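Local coordinates for protein phosphodiesterase (Candida albicans, PDB 6CPU) that belongs to the phosphodiesterase family, a largely helical protein of the HD superfamily with a zinc site and a magnesium ion nearby, at residues K298-V303 and D315-L320. Sequence-based numbering, arbitrary orientation.
Sequences KFKQFV and DKHTVL. Unlike the reference sequence in segment 315-320: Lys316 (reference Thr).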
ATOM      1  N   LYS A 298       5.631  14.379  20.318  1.00 34.14           N
ATOM      2  CA  LYS A 298       6.778  13.499  20.189  1.00 35.51           C
ATOM      3  C   LYS A 298       6.606  12.353  21.182  1.00 33.68           C
ATOM      4  O   LYS A 298       5.825  12.460  22.133  1.00 34.67           O
ATOM      5  CB  LYS A 298       8.080  14.259  20.441  1.00 37.83           C
ATOM      6  CG  LYS A 298       8.204  15.523  19.605  1.00 39.67           C
ATOM      7  CD  LYS A 298       9.626  16.042  19.544  1.00 43.17           C
ATOM      8  CE  LYS A 298       9.635  17.444  18.954  1.00 45.86           C
ATOM      9  NZ  LYS A 298      11.007  17.953  18.686  1.00 48.40           N
ATOM     10  N   PHE A 299       7.319  11.260  20.939  1.00 32.14           N
ATOM     11  CA  PHE A 299       7.228  10.067  21.771  1.00 32.31           C
ATOM     12  C   PHE A 299       8.613   9.627  22.213  1.00 32.32           C
ATOM     13  O   PHE A 299       9.623  10.054  21.649  1.00 32.63           O
ATOM     14  CB  PHE A 299       6.471   8.926  21.045  1.00 31.71           C
ATOM     15  CG  PHE A 299       6.974   8.622  19.654  1.00 30.35           C
ATOM     16  CD1 PHE A 299       7.792   7.524  19.425  1.00 29.89           C
ATOM     17  CD2 PHE A 299       6.605   9.403  18.574  1.00 29.83           C
ATOM     18  CE1 PHE A 299       8.258   7.222  18.157  1.00 29.54           C
ATOM     19  CE2 PHE A 299       7.066   9.102  17.296  1.00 29.44           C
ATOM     20  CZ  PHE A 299       7.891   8.018  17.090  1.00 29.91           C
ATOM     21  N   LYS A 300       8.667   8.763  23.220  1.00 33.26           N
ATOM     22  CA  LYS A 300       9.948   8.378  23.818  1.00 35.14           C
ATOM     23  C   LYS A 300      10.924   7.799  22.799  1.00 33.99           C
ATOM     24  O   LYS A 300      12.138   7.987  22.908  1.00 33.03           O
ATOM     25  CB  LYS A 300       9.724   7.368  24.943  1.00 38.56           C
ATOM     26  CG  LYS A 300      10.970   7.065  25.755  1.00 43.10           C
ATOM     27  CD  LYS A 300      10.637   6.290  27.023  1.00 46.30           C
ATOM     28  CE  LYS A 300      11.824   6.262  27.974  1.00 47.75           C
ATOM     29  NZ  LYS A 300      11.649   5.227  29.026  1.00 49.57           N
ATOM     30  N   GLN A 301      10.389   7.087  21.809  1.00 31.50           N
ATOM     31  CA  GLN A 301      11.203   6.387  20.829  1.00 30.37           C
ATOM     32  C   GLN A 301      11.518   7.229  19.586  1.00 30.87           C
ATOM     33  O   GLN A 301      12.123   6.729  18.638  1.00 30.23           O
ATOM     34  CB  GLN A 301      10.515   5.078  20.419  1.00 29.33           C
ATOM     35  CG  GLN A 301      10.181   4.148  21.581  1.00 28.40           C
ATOM     36  CD  GLN A 301       8.776   4.317  22.132  1.00 27.80           C
ATOM     37  OE1 GLN A 301       8.225   5.416  22.146  1.00 28.76           O
ATOM     38  NE2 GLN A 301       8.188   3.223  22.598  1.00 27.64           N
ATOM     39  N   PHE A 302      11.116   8.497  19.600  1.00 30.85           N
ATOM     40  CA  PHE A 302      11.355   9.409  18.491  1.00 33.82           C
ATOM     41  C   PHE A 302      12.806   9.893  18.499  1.00 35.79           C
ATOM     42  O   PHE A 302      13.329  10.268  19.552  1.00 35.37           O
ATOM     43  CB  PHE A 302      10.383  10.587  18.589  1.00 35.29           C
ATOM     44  CG  PHE A 302      10.498  11.568  17.465  1.00 37.82           C
ATOM     45  CD1 PHE A 302       9.895  11.311  16.239  1.00 38.31           C
ATOM     46  CD2 PHE A 302      11.200  12.756  17.628  1.00 38.57           C
ATOM     47  CE1 PHE A 302       9.997  12.220  15.196  1.00 39.59           C
ATOM     48  CE2 PHE A 302      11.304  13.665  16.588  1.00 39.94           C
ATOM     49  CZ  PHE A 302      10.702  13.396  15.371  1.00 39.09           C
ATOM     50  N   VAL A 303      13.451   9.877  17.332  1.00 36.20           N
ATOM     51  CA  VAL A 303      14.850  10.282  17.206  1.00 37.10           C
ATOM     52  C   VAL A 303      14.903  11.704  16.647  1.00 38.91           C
ATOM     53  O   VAL A 303      14.642  11.936  15.466  1.00 35.61           O
ATOM     54  CB  VAL A 303      15.643   9.304  16.320  1.00 37.99           C
ATOM     55  CG1 VAL A 303      17.081   9.771  16.144  1.00 38.77           C
ATOM     56  CG2 VAL A 303      15.611   7.904  16.921  1.00 37.59           C
ATOM     57  N   ASP A 315      13.875  -1.262  24.076  1.00 32.12           N
ATOM     58  CA  ASP A 315      13.702  -1.144  25.523  1.00 32.85           C
ATOM     59  C   ASP A 315      12.474  -1.975  25.934  1.00 34.53           C
ATOM     60  O   ASP A 315      12.148  -2.947  25.246  1.00 34.35           O
ATOM     61  CB  ASP A 315      13.584   0.328  25.921  1.00 32.72           C
ATOM     62  CG  ASP A 315      12.396   1.021  25.289  1.00 33.70           C
ATOM     63  OD1 ASP A 315      11.499   0.336  24.742  1.00 33.33           O
ATOM     64  OD2 ASP A 315      12.356   2.267  25.336  1.00 34.06           O
ATOM     65  N   LYS A 316      11.802  -1.629  27.038  1.00 34.88           N
ATOM     66  CA  LYS A 316      10.687  -2.458  27.529  1.00 37.96           C
ATOM     67  C   LYS A 316       9.311  -2.112  26.939  1.00 35.66           C
ATOM     68  O   LYS A 316       8.348  -2.824  27.189  1.00 36.33           O
ATOM     69  CB  LYS A 316      10.611  -2.451  29.071  1.00 40.81           C
ATOM     70  CG  LYS A 316      10.245  -1.119  29.722  1.00 45.23           C
ATOM     71  CD  LYS A 316       9.731  -1.338  31.146  1.00 48.27           C
ATOM     72  CE  LYS A 316       9.875  -0.102  32.023  1.00 49.52           C
ATOM     73  NZ  LYS A 316       9.149   1.077  31.480  1.00 51.15           N
ATOM     74  N   HIS A 317       9.218  -1.039  26.159  1.00 33.40           N
ATOM     75  CA  HIS A 317       7.923  -0.584  25.645  1.00 33.02           C
ATOM     76  C   HIS A 317       7.621  -1.237  24.294  1.00 31.78           C
ATOM     77  O   HIS A 317       8.525  -1.388  23.479  1.00 30.50           O
ATOM     78  CB  HIS A 317       7.922   0.929  25.494  1.00 34.16           C
ATOM     79  CG  HIS A 317       8.260   1.659  26.754  1.00 36.10           C
ATOM     80  ND1 HIS A 317       7.401   1.715  27.828  1.00 37.07           N
ATOM     81  CD2 HIS A 317       9.358   2.362  27.112  1.00 37.28           C
ATOM     82  CE1 HIS A 317       7.955   2.424  28.794  1.00 38.01           C
ATOM     83  NE2 HIS A 317       9.145   2.822  28.388  1.00 37.40           N
ATOM     84  N   THR A 318       6.366  -1.630  24.074  1.00 29.88           N
ATOM     85  CA  THR A 318       5.944  -2.215  22.787  1.00 29.59           C
ATOM     86  C   THR A 318       5.046  -1.288  21.963  1.00 28.47           C
ATOM     87  O   THR A 318       4.677  -1.636  20.839  1.00 27.68           O
ATOM     88  CB  THR A 318       5.206  -3.561  22.976  1.00 30.42           C
ATOM     89  OG1 THR A 318       4.082  -3.380  23.850  1.00 30.10           O
ATOM     90  CG2 THR A 318       6.148  -4.605  23.547  1.00 31.42           C
ATOM     91  N   VAL A 319       4.698  -0.124  22.512  1.00 27.65           N
ATOM     92  CA  VAL A 319       3.964   0.899  21.771  1.00 27.11           C
ATOM     93  C   VAL A 319       4.616   2.265  21.960  1.00 28.58           C
ATOM     94  O   VAL A 319       5.432   2.447  22.864  1.00 28.75           O
ATOM     95  CB  VAL A 319       2.477   0.976  22.182  1.00 27.37           C
ATOM     96  CG1 VAL A 319       1.783  -0.355  21.935  1.00 27.28           C
ATOM     97  CG2 VAL A 319       2.316   1.403  23.637  1.00 27.16           C
ATOM     98  N   LEU A 320       4.243   3.222  21.111  1.00 28.32           N
ATOM     99  CA  LEU A 320       4.811   4.569  21.171  1.00 29.02           C
ATOM    100  C   LEU A 320       4.315   5.258  22.443  1.00 30.11           C
ATOM    101  O   LEU A 320       3.112   5.262  22.726  1.00 29.42           O
ATOM    102  CB  LEU A 320       4.418   5.396  19.943  1.00 28.83           C
ATOM    103  CG  LEU A 320       4.742   4.796  18.574  1.00 28.77           C
ATOM    104  CD1 LEU A 320       4.487   5.815  17.470  1.00 29.21           C
ATOM    105  CD2 LEU A 320       6.171   4.269  18.495  1.00 28.40           C
TER
HETATM  106  O   HOH W   1      10.049   0.770  22.550  1.00 26.14           O
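Leu320 lays its CD1 methyl over one face of the Phe299 ring, a CH-pi contact 4.0 Å from CD1 to the ring centroid and close to the ring normal. Leu320 CD2 touches Phe299 CE1 at 3.6 Å. Phe302 CB covers the opposite face, so the ring is clasped between the two, and Tyr240 of helix 227-242 meets it edge-to-face. With CG between its backbone N and carbonyl carbon (chi1 51°), the Phe299 ring turns toward Leu320.

Beside the apolar clasp, the amide of Gln301 bridges the loop with both ends. Gln301 NE2 donates to Val319 O at 2.9 Å, a bent bond (143° at the hydrogen) that arrives from above the carbonyl plane; OE1 accepts from the backbone N of Ile321. A water 3.1 Å from Gln301 NE2 takes a bond from it and donates to Asp315 OD1 and His317 O, linking the amide to the Asx turn in which Asp315 OD1 accepts from His317 N. Together these bonds should fix the amide's rotation. Farther out, extended Lys300 crosses His317 at about a right angle. Lys300 NZ lies near the imidazole plane at its edge, 3.5 Å from His317 NE2, a contact rather than a hydrogen bond.

The loop between helices 276-292 and 336-348 thus folds back on itself: a type I beta turn, Phe299 to Phe302, is tied to the returning chain by a side-chain amide and by backbone bonding between Lys300 and Ile321.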